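Local coordinates for protein L-ribulose 3-epimerase (Mesorhizobium loti, PDB 3VYL) that catalyses the epimerisation of ketoses at C3, acting efficiently on L-ribulose and less efficiently on D-psicose and D-tagatose, at residues R22-T27 with A55-G60; F9-S14 with A268-A273; G71-A76 with E86-T91; D121-S126 with G163-E168. All coordinates share one frame; numbering follows the deposited sequence.

Contact 1. Residues R22-T27 with A55-G60; sequences RTLANT and ADLGLG
L24 meets both L57 and L59, and the side chains touch through carbon alone; no hydrogen bond crosses. From the 22-27 helix the CB of L24 lies 4.1 Å from L57 CD2, the methyl at the tip of a side chain that comes off the last turn of helix 47-57. L59 does the rest with one methyl. Its CD2 is 4.2 Å from L24 CG and 4.3 Å from T27 CG2, so it settles between two residues one helical turn apart. The torsion of L59 that sends CG anti to the carbonyl carbon (chi1 -90°) carries that methyl across. F37 and L50 also pack on L24, and R28 touches both L57 and L59.

Hydrogen bonds run along the chain rather than across the contact, T23 OG1 to E19 O among them. T27 OG1 turns its proton back to T23 O at 2.8 Å, coming in from above the carbonyl plane, while T27 N makes the regular helical bond to the same oxygen. That leaves CG2 as the part of T27 that meets L59. G58 ends its helix with positive phi in a Schellman motif, which swings L59 back against helix 17-30 before G60 starts strand 60-66, paired with strand 34-37. Two successive outer helices packed side by side around a closed parallel sheet are what a TIM barrel calls for.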
# COMPACT_ATOMS: atom_id res chain seq x y z
N ARG A 22 1.06 -37.42 -12.69
CA ARG A 22 0.75 -36.15 -13.33
C ARG A 22 1.05 -34.95 -12.43
O ARG A 22 1.68 -33.98 -12.86
CB ARG A 22 -0.71 -36.13 -13.79
CG ARG A 22 -0.87 -36.41 -15.27
CD ARG A 22 -1.17 -35.13 -16.03
NE ARG A 22 -0.37 -35.03 -17.25
CZ ARG A 22 -0.54 -34.12 -18.20
NH1 ARG A 22 -1.50 -33.21 -18.11
NH2 ARG A 22 0.27 -34.11 -19.26
N THR A 23 0.59 -35.02 -11.18
CA THR A 23 0.85 -33.97 -10.20
C THR A 23 2.34 -33.59 -10.21
O THR A 23 2.69 -32.42 -10.38
CB THR A 23 0.36 -34.41 -8.81
OG1 THR A 23 -1.05 -34.63 -8.86
CG2 THR A 23 0.63 -33.37 -7.76
N LEU A 24 3.19 -34.60 -10.08
CA LEU A 24 4.64 -34.44 -10.09
C LEU A 24 5.18 -33.80 -11.38
O LEU A 24 5.95 -32.85 -11.31
CB LEU A 24 5.31 -35.79 -9.84
CG LEU A 24 5.56 -36.24 -8.38
CD1 LEU A 24 4.59 -35.62 -7.38
CD2 LEU A 24 5.56 -37.76 -8.27
N ALA A 25 4.79 -34.31 -12.53
CA ALA A 25 5.29 -33.77 -13.80
C ALA A 25 4.82 -32.33 -14.03
O ALA A 25 5.54 -31.51 -14.64
CB ALA A 25 4.88 -34.66 -14.97
N ASN A 26 3.61 -32.03 -13.56
CA ASN A 26 3.07 -30.68 -13.65
C ASN A 26 3.85 -29.74 -12.74
O ASN A 26 4.26 -28.66 -13.17
CB ASN A 26 1.57 -30.66 -13.35
CG ASN A 26 0.75 -31.22 -14.50
OD1 ASN A 26 1.26 -31.94 -15.35
ND2 ASN A 26 -0.53 -30.88 -14.53
N THR A 27 4.09 -30.16 -11.50
CA THR A 27 4.95 -29.45 -10.56
C THR A 27 6.28 -29.02 -11.21
O THR A 27 6.65 -27.84 -11.15
CB THR A 27 5.24 -30.30 -9.31
OG1 THR A 27 4.00 -30.65 -8.68
CG2 THR A 27 6.09 -29.53 -8.33
N ALA A 55 12.06 -38.25 -5.50
CA ALA A 55 13.52 -38.02 -5.49
C ALA A 55 14.13 -37.98 -6.90
O ALA A 55 15.01 -37.15 -7.16
CB ALA A 55 14.23 -39.04 -4.62
N ASP A 56 13.66 -38.84 -7.80
CA ASP A 56 14.14 -38.85 -9.19
C ASP A 56 13.89 -37.53 -9.92
O ASP A 56 14.72 -37.09 -10.72
CB ASP A 56 13.55 -40.03 -9.98
CG ASP A 56 14.53 -41.19 -10.16
OD1 ASP A 56 15.00 -41.76 -9.14
OD2 ASP A 56 14.83 -41.54 -11.33
N LEU A 57 12.74 -36.92 -9.63
CA LEU A 57 12.39 -35.61 -10.20
C LEU A 57 13.17 -34.46 -9.55
O LEU A 57 13.28 -33.37 -10.13
CB LEU A 57 10.89 -35.34 -10.10
CG LEU A 57 9.93 -35.53 -11.28
CD1 LEU A 57 10.65 -35.54 -12.62
CD2 LEU A 57 9.06 -36.76 -11.11
N GLY A 58 13.72 -34.70 -8.36
CA GLY A 58 14.49 -33.68 -7.65
C GLY A 58 13.60 -32.83 -6.76
O GLY A 58 13.94 -31.71 -6.40
N LEU A 59 12.45 -33.37 -6.40
CA LEU A 59 11.49 -32.66 -5.59
C LEU A 59 11.67 -33.05 -4.14
O LEU A 59 12.13 -34.15 -3.84
CB LEU A 59 10.07 -33.02 -6.06
CG LEU A 59 9.32 -32.24 -7.16
CD1 LEU A 59 10.19 -31.42 -8.09
CD2 LEU A 59 8.41 -33.17 -7.95
N GLY A 60 11.35 -32.13 -3.24
CA GLY A 60 11.15 -32.46 -1.82
C GLY A 60 9.66 -32.66 -1.60
O GLY A 60 8.85 -32.53 -2.52

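Contact 2. Residues F9-S14 with A268-A273; sequences FVWSAS and ALAKHA
V10 and W11 sit in the loop that leaves strand 4-7 at the active-site mouth of the TIM barrel, and they pack on L269 and A270 of helix 266-292. The contact therefore brings the first beta-alpha loop onto the chain's long last helix, which comes after the eighth strand and the short helix 250-255, where the ring of strands closes. The manganese site is close by: the side chain of V10 is about 6 Å from that of E241, a metal ligand, and about 11 Å from the manganese ion itself.

The two pairs of side chains touch in different ways. V10 points its CG1 branch, set anti to the backbone N (chi1 172°), at the helix, and this methyl lies 4.0 Å from L269 CD2; the two side chains meet at a slant. L269 goes on to F240 of strand 238-240, W263 and F214, so V10 joins a larger apolar layer between helix and barrel wall. Farther along the same helix, H272 reaches a neighbouring subunit, bonding through NE2 to OG1 of its T283.

W11 reaches the helix with the far end of its indole. Its CB bond points neither at the helix nor away from it, but the ring system spans the gap, with helix 17-30 along it and N266 and M267 also touching it. The outermost carbons of the six-membered ring do the touching: A270 CB comes in obliquely, 3.5 Å from W11 CH2 and 3.6 Å from W11 CZ2.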
# COMPACT_ATOMS: atom_id res chain seq x y z
N PHE A 9 -3.16 -30.27 -4.48
CA PHE A 9 -4.56 -30.03 -4.82
C PHE A 9 -4.78 -28.91 -5.82
O PHE A 9 -5.91 -28.68 -6.23
CB PHE A 9 -5.41 -29.82 -3.57
CG PHE A 9 -5.55 -31.04 -2.70
CD1 PHE A 9 -5.05 -32.29 -3.10
CD2 PHE A 9 -6.19 -30.96 -1.47
CE1 PHE A 9 -5.18 -33.41 -2.29
CE2 PHE A 9 -6.33 -32.07 -0.66
CZ PHE A 9 -5.82 -33.30 -1.07
N VAL A 10 -3.72 -28.20 -6.19
CA VAL A 10 -3.77 -27.28 -7.34
C VAL A 10 -3.93 -28.13 -8.60
O VAL A 10 -4.55 -27.69 -9.58
CB VAL A 10 -2.48 -26.43 -7.48
CG1 VAL A 10 -2.47 -25.63 -8.78
CG2 VAL A 10 -2.29 -25.51 -6.28
N TRP A 11 -3.38 -29.34 -8.57
CA TRP A 11 -3.37 -30.21 -9.74
C TRP A 11 -4.47 -31.26 -9.71
O TRP A 11 -5.28 -31.33 -10.64
CB TRP A 11 -2.01 -30.89 -9.86
CG TRP A 11 -0.81 -29.98 -9.97
CD1 TRP A 11 0.28 -29.92 -9.10
CD2 TRP A 11 -0.51 -29.00 -11.02
NE1 TRP A 11 1.19 -28.99 -9.53
CE2 TRP A 11 0.78 -28.41 -10.67
CE3 TRP A 11 -1.16 -28.57 -12.17
CZ2 TRP A 11 1.37 -27.44 -11.45
CZ3 TRP A 11 -0.55 -27.59 -12.95
CH2 TRP A 11 0.69 -27.04 -12.59
N SER A 12 -4.49 -32.09 -8.66
CA SER A 12 -5.45 -33.19 -8.51
C SER A 12 -5.66 -33.57 -7.05
O SER A 12 -4.75 -33.43 -6.23
CB SER A 12 -4.99 -34.42 -9.29
OG SER A 12 -5.68 -35.59 -8.86
N ALA A 13 -6.85 -34.07 -6.73
CA ALA A 13 -7.16 -34.52 -5.37
C ALA A 13 -7.15 -36.04 -5.31
O ALA A 13 -7.40 -36.63 -4.26
CB ALA A 13 -8.52 -33.99 -4.93
N SER A 14 -6.84 -36.65 -6.44
CA SER A 14 -6.89 -38.10 -6.55
C SER A 14 -5.58 -38.74 -6.15
O SER A 14 -4.51 -38.15 -6.33
CB SER A 14 -7.25 -38.52 -7.97
OG SER A 14 -6.76 -39.83 -8.23
N ALA A 268 -1.15 -22.28 -16.11
CA ALA A 268 -0.95 -20.84 -16.17
C ALA A 268 -0.84 -20.30 -14.74
O ALA A 268 0.10 -19.59 -14.41
CB ALA A 268 -2.08 -20.16 -16.92
N LEU A 269 -1.81 -20.68 -13.91
CA LEU A 269 -1.83 -20.32 -12.51
C LEU A 269 -0.51 -20.66 -11.82
O LEU A 269 0.05 -19.83 -11.12
CB LEU A 269 -3.01 -20.99 -11.81
CG LEU A 269 -3.10 -20.77 -10.30
CD1 LEU A 269 -3.82 -19.47 -9.99
CD2 LEU A 269 -3.75 -21.95 -9.61
N ALA A 270 -0.01 -21.88 -12.02
CA ALA A 270 1.22 -22.30 -11.33
C ALA A 270 2.48 -21.57 -11.82
O ALA A 270 3.23 -21.01 -11.02
CB ALA A 270 1.40 -23.81 -11.41
N LYS A 271 2.69 -21.57 -13.14
CA LYS A 271 3.80 -20.83 -13.74
C LYS A 271 3.81 -19.38 -13.26
O LYS A 271 4.87 -18.83 -12.92
CB LYS A 271 3.72 -20.84 -15.27
CG LYS A 271 4.13 -22.15 -15.95
CD LYS A 271 4.26 -21.95 -17.46
CE LYS A 271 4.40 -23.26 -18.21
NZ LYS A 271 5.64 -24.02 -17.90
N HIS A 272 2.63 -18.76 -13.23
CA HIS A 272 2.49 -17.37 -12.75
C HIS A 272 2.87 -17.24 -11.30
O HIS A 272 3.59 -16.32 -10.91
CB HIS A 272 1.07 -16.89 -12.95
CG HIS A 272 0.81 -15.51 -12.39
ND1 HIS A 272 0.49 -15.30 -11.10
CD2 HIS A 272 0.82 -14.26 -13.00
CE1 HIS A 272 0.30 -13.99 -10.90
NE2 HIS A 272 0.50 -13.36 -12.06
N ALA A 273 2.40 -18.18 -10.48
CA ALA A 273 2.72 -18.15 -9.07
C ALA A 273 4.21 -18.33 -8.87
O ALA A 273 4.79 -17.76 -7.94
CB ALA A 273 1.94 -19.22 -8.33

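Contact 3. Residues G71-A76 with E86-T91; sequences GDISSA and EILNQT
I73 reaches over to L88, and its side chain is worth following outward. At CB it forks. The short branch, CG2, comes to 4.1 Å from L88 CD2. The long branch leaves through CG1, which lies between the backbone N and the carbonyl carbon (chi1 62°), then runs on fully extended to CD1, 4.0 Å from L88 CD2. One methyl of L88 is thus held in the fork between both ends of the isoleucine, and the two side chains cross at about a right angle. L67 and L130 also lie against I73, while V133 of helix 120-139 packs on L88.

In the TIM barrel this is the loop after strand 60-66 folding back over the helix it leads into, helix 78-98, with helix 120-139 as the neighbour on the outer layer. The loop takes its shape from a type I beta turn, D72 to S75, in which S75 N bonds to D72 O at 2.9 Å; I73 occupies the second position of that turn.

A looser touch lies nearby, where G71 CA is 4.5 Å from I87 CD1; the I87 side chain also meets I65 of strand 60-66. The carbonyl of I87 is gripped from opposite faces of its plane: T91 N donates to I87 O from one, and T91 OG1, 2.7 Å from I87 O, from the other.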
# COMPACT_ATOMS: atom_id res chain seq x y z
N GLY A 71 -11.51 -36.59 14.88
CA GLY A 71 -10.22 -36.74 15.49
C GLY A 71 -9.65 -35.50 16.11
O GLY A 71 -8.50 -35.26 15.94
N ASP A 72 -10.41 -34.71 16.84
CA ASP A 72 -9.84 -33.53 17.42
C ASP A 72 -9.14 -33.75 18.74
O ASP A 72 -9.75 -34.00 19.75
CB ASP A 72 -10.94 -32.51 17.60
CG ASP A 72 -10.44 -31.24 18.15
OD1 ASP A 72 -9.31 -31.24 18.60
OD2 ASP A 72 -11.14 -30.26 18.13
N ILE A 73 -7.85 -33.51 18.74
CA ILE A 73 -6.96 -33.75 19.86
C ILE A 73 -7.15 -32.80 21.01
O ILE A 73 -6.53 -32.95 22.02
CB ILE A 73 -5.48 -33.72 19.45
CG1 ILE A 73 -5.08 -32.38 18.90
CG2 ILE A 73 -5.21 -34.73 18.38
CD1 ILE A 73 -3.65 -32.37 18.50
N SER A 74 -7.92 -31.76 20.80
CA SER A 74 -8.31 -30.87 21.86
C SER A 74 -9.59 -31.25 22.53
O SER A 74 -9.94 -30.66 23.49
CB SER A 74 -8.44 -29.47 21.30
OG SER A 74 -9.17 -29.51 20.11
N SER A 75 -10.25 -32.25 22.03
CA SER A 75 -11.51 -32.63 22.58
C SER A 75 -11.45 -33.22 23.97
O SER A 75 -10.51 -33.88 24.32
CB SER A 75 -12.17 -33.62 21.66
OG SER A 75 -13.33 -34.08 22.27
N ALA A 76 -12.46 -32.94 24.76
CA ALA A 76 -12.63 -33.54 26.06
C ALA A 76 -12.86 -35.03 25.93
O ALA A 76 -12.44 -35.79 26.76
CB ALA A 76 -13.76 -32.90 26.79
N GLU A 86 -3.69 -40.85 16.77
CA GLU A 86 -3.43 -41.94 15.82
C GLU A 86 -3.35 -41.45 14.36
O GLU A 86 -2.59 -42.01 13.57
CB GLU A 86 -4.42 -43.10 15.98
CG GLU A 86 -4.14 -44.35 15.12
CD GLU A 86 -2.76 -44.98 15.35
OE1 GLU A 86 -2.15 -44.80 16.44
OE2 GLU A 86 -2.28 -45.69 14.43
N ILE A 87 -4.13 -40.43 14.02
CA ILE A 87 -4.03 -39.81 12.69
C ILE A 87 -2.68 -39.10 12.56
O ILE A 87 -2.01 -39.20 11.52
CB ILE A 87 -5.20 -38.85 12.38
CG1 ILE A 87 -6.48 -39.64 12.13
CG2 ILE A 87 -4.88 -37.99 11.16
CD1 ILE A 87 -7.76 -38.87 12.39
N LEU A 88 -2.29 -38.39 13.62
CA LEU A 88 -0.99 -37.72 13.68
C LEU A 88 0.18 -38.68 13.48
O LEU A 88 1.04 -38.44 12.61
CB LEU A 88 -0.86 -36.96 15.00
CG LEU A 88 -1.09 -35.44 15.07
CD1 LEU A 88 -2.00 -34.92 13.97
CD2 LEU A 88 -1.63 -35.07 16.44
N ASN A 89 0.20 -39.76 14.26
CA ASN A 89 1.26 -40.78 14.20
C ASN A 89 1.39 -41.40 12.82
O ASN A 89 2.50 -41.67 12.34
CB ASN A 89 1.03 -41.87 15.25
CG ASN A 89 1.35 -41.41 16.66
OD1 ASN A 89 2.30 -40.66 16.89
ND2 ASN A 89 0.57 -41.89 17.62
N GLN A 90 0.25 -41.63 12.17
CA GLN A 90 0.23 -42.22 10.84
C GLN A 90 0.80 -41.24 9.81
O GLN A 90 1.62 -41.62 8.97
CB GLN A 90 -1.18 -42.65 10.48
CG GLN A 90 -1.25 -43.82 9.51
CD GLN A 90 -2.67 -44.35 9.33
OE1 GLN A 90 -3.53 -44.16 10.19
NE2 GLN A 90 -2.91 -45.03 8.21
N THR A 91 0.38 -39.98 9.90
CA THR A 91 0.85 -38.92 9.01
C THR A 91 2.37 -38.72 9.08
O THR A 91 3.03 -38.46 8.06
CB THR A 91 0.14 -37.58 9.31
OG1 THR A 91 -1.27 -37.80 9.39
CG2 THR A 91 0.43 -36.54 8.22

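Contact 4. Residues D121-S126 with G163-E168; sequences DQWNRS and GLAFIE
F166 turns the edge of its ring onto the face of the W123 indole, a T-shaped pair. The planes stand at 74°, and the F166 centroid is 5.1 Å from that of the five-membered ring of W123. The atom that leads is F166 CD1, which hangs over one indole face 3.5 Å from W123 CE2, off toward the rim. With CG of F166 anti to the backbone N (chi1 -176°), the ring is laid over the indole edge first, and the two side chains slide past each other in opposite directions. As a result the indole runs on under the phenylalanine to its backbone: W123 CZ2 lies against F166 CA and CB, and 4.2 Å from A165 CB, with the A165 carbonyl carbon at the indole's edge. The far end of the F166 ring meets the first helix again, F166 CZ standing 3.6 Å from S126 OG. That hydroxyl is tied to S108 O.

These are neighbouring outer helices of the TIM barrel, 120-139 and 160-170, their local axes at 59° and 10.6 Å apart. A127 and L130 also border the F166 ring. K296 and R294 of another subunit, not the one that meets H272, pack on W123 and A165, so the contact borders a subunit interface.

Between the 121-126 and 163-168 segments no hydrogen bond forms, yet the fit is directional. The weakly positive C-H edge of F166 faces the electron-rich indole, and W123 NE1 donates to D169 OD2, farther along helix 160-170, which should fix the indole's rotation and so the face offered to F166.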
# COMPACT_ATOMS: atom_id res chain seq x y z
N ASP A 121 -8.81 -25.42 28.95
CA ASP A 121 -8.61 -26.87 29.01
C ASP A 121 -8.39 -27.44 27.61
O ASP A 121 -7.57 -28.34 27.44
CB ASP A 121 -9.78 -27.57 29.70
CG ASP A 121 -9.94 -27.14 31.14
OD1 ASP A 121 -8.96 -26.62 31.74
OD2 ASP A 121 -11.06 -27.34 31.67
N GLN A 122 -9.13 -26.91 26.63
CA GLN A 122 -8.92 -27.28 25.23
C GLN A 122 -7.48 -26.96 24.83
O GLN A 122 -6.78 -27.82 24.28
CB GLN A 122 -9.91 -26.53 24.33
CG GLN A 122 -9.83 -26.88 22.84
CD GLN A 122 -10.42 -25.79 21.96
OE1 GLN A 122 -10.93 -24.79 22.46
NE2 GLN A 122 -10.33 -25.97 20.65
N TRP A 123 -7.06 -25.74 25.15
CA TRP A 123 -5.68 -25.28 24.94
C TRP A 123 -4.67 -26.24 25.53
O TRP A 123 -3.82 -26.77 24.80
CB TRP A 123 -5.51 -23.88 25.53
CG TRP A 123 -4.19 -23.21 25.22
CD1 TRP A 123 -2.96 -23.43 25.83
CD2 TRP A 123 -3.94 -22.17 24.22
NE1 TRP A 123 -1.99 -22.63 25.28
CE2 TRP A 123 -2.51 -21.85 24.31
CE3 TRP A 123 -4.72 -21.50 23.28
CZ2 TRP A 123 -1.92 -20.89 23.50
CZ3 TRP A 123 -4.11 -20.54 22.47
CH2 TRP A 123 -2.74 -20.24 22.57
N ASN A 124 -4.76 -26.47 26.84
CA ASN A 124 -3.81 -27.33 27.56
C ASN A 124 -3.76 -28.78 27.03
O ASN A 124 -2.68 -29.34 26.87
CB ASN A 124 -4.05 -27.28 29.08
CG ASN A 124 -3.94 -25.87 29.67
OD1 ASN A 124 -3.15 -25.03 29.22
ND2 ASN A 124 -4.75 -25.61 30.69
N ARG A 125 -4.93 -29.35 26.73
CA ARG A 125 -5.02 -30.71 26.18
C ARG A 125 -4.21 -30.84 24.89
O ARG A 125 -3.36 -31.73 24.76
CB ARG A 125 -6.47 -31.12 25.90
CG ARG A 125 -7.30 -31.46 27.13
CD ARG A 125 -8.60 -32.18 26.74
NE ARG A 125 -9.62 -31.27 26.22
CZ ARG A 125 -10.50 -30.59 26.96
NH1 ARG A 125 -10.48 -30.68 28.27
NH2 ARG A 125 -11.38 -29.80 26.38
N SER A 126 -4.48 -29.93 23.95
CA SER A 126 -3.81 -29.91 22.65
C SER A 126 -2.29 -29.75 22.81
O SER A 126 -1.51 -30.48 22.18
CB SER A 126 -4.38 -28.79 21.78
OG SER A 126 -3.94 -28.93 20.43
N GLY A 163 0.15 -18.81 18.51
CA GLY A 163 0.96 -19.98 18.21
C GLY A 163 2.20 -19.99 19.07
O GLY A 163 2.49 -20.98 19.73
N LEU A 164 2.92 -18.86 19.06
CA LEU A 164 4.10 -18.63 19.90
C LEU A 164 3.85 -19.02 21.36
O LEU A 164 4.60 -19.81 21.92
CB LEU A 164 4.52 -17.17 19.80
CG LEU A 164 5.65 -16.69 18.89
CD1 LEU A 164 6.14 -17.73 17.89
CD2 LEU A 164 5.24 -15.41 18.18
N ALA A 165 2.78 -18.48 21.94
CA ALA A 165 2.36 -18.82 23.30
C ALA A 165 2.05 -20.30 23.42
O ALA A 165 2.49 -20.96 24.36
CB ALA A 165 1.14 -18.01 23.69
N PHE A 166 1.28 -20.81 22.47
CA PHE A 166 0.92 -22.22 22.46
C PHE A 166 2.17 -23.09 22.44
O PHE A 166 2.30 -23.99 23.27
CB PHE A 166 0.01 -22.54 21.27
CG PHE A 166 -0.47 -23.95 21.26
CD1 PHE A 166 -1.60 -24.33 21.97
CD2 PHE A 166 0.22 -24.92 20.53
CE1 PHE A 166 -2.05 -25.64 21.96
CE2 PHE A 166 -0.23 -26.23 20.50
CZ PHE A 166 -1.37 -26.58 21.22
N ILE A 167 3.09 -22.82 21.51
CA ILE A 167 4.35 -23.54 21.42
C ILE A 167 5.10 -23.48 22.76
O ILE A 167 5.56 -24.50 23.27
CB ILE A 167 5.24 -22.99 20.30
CG1 ILE A 167 4.64 -23.37 18.93
CG2 ILE A 167 6.66 -23.53 20.44
CD1 ILE A 167 5.43 -22.87 17.74
N GLU A 168 5.19 -22.27 23.31
CA GLU A 168 5.77 -22.02 24.62
C GLU A 168 5.23 -23.03 25.63
O GLU A 168 6.01 -23.66 26.34
CB GLU A 168 5.43 -20.60 25.06
CG GLU A 168 6.50 -19.87 25.84
CD GLU A 168 6.20 -18.38 25.95
OE1 GLU A 168 6.39 -17.81 27.05
OE2 GLU A 168 5.75 -17.78 24.93

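All four contacts are buried, but they lie in different parts of the barrel. Contact 1 joins helix 17-30 to the end of helix 47-57 and the loop after it, through aliphatic methyls; contact 4, on the opposite side of the chain's centre, joins two helices directly through an aromatic pair. Contacts 2 and 3 set a loop against a helix, and contact 2 is the one beside the metal site and the one that spans nearly the whole chain, enclosing the other three. They come in touching pairs. W11 of contact 2 lies along N26 and T27 of contact 1, while S74 O of contact 3 probably accepts a hydrogen bond from R125 NE of contact 4, a polar tie that joins helix 120-139 to the loop.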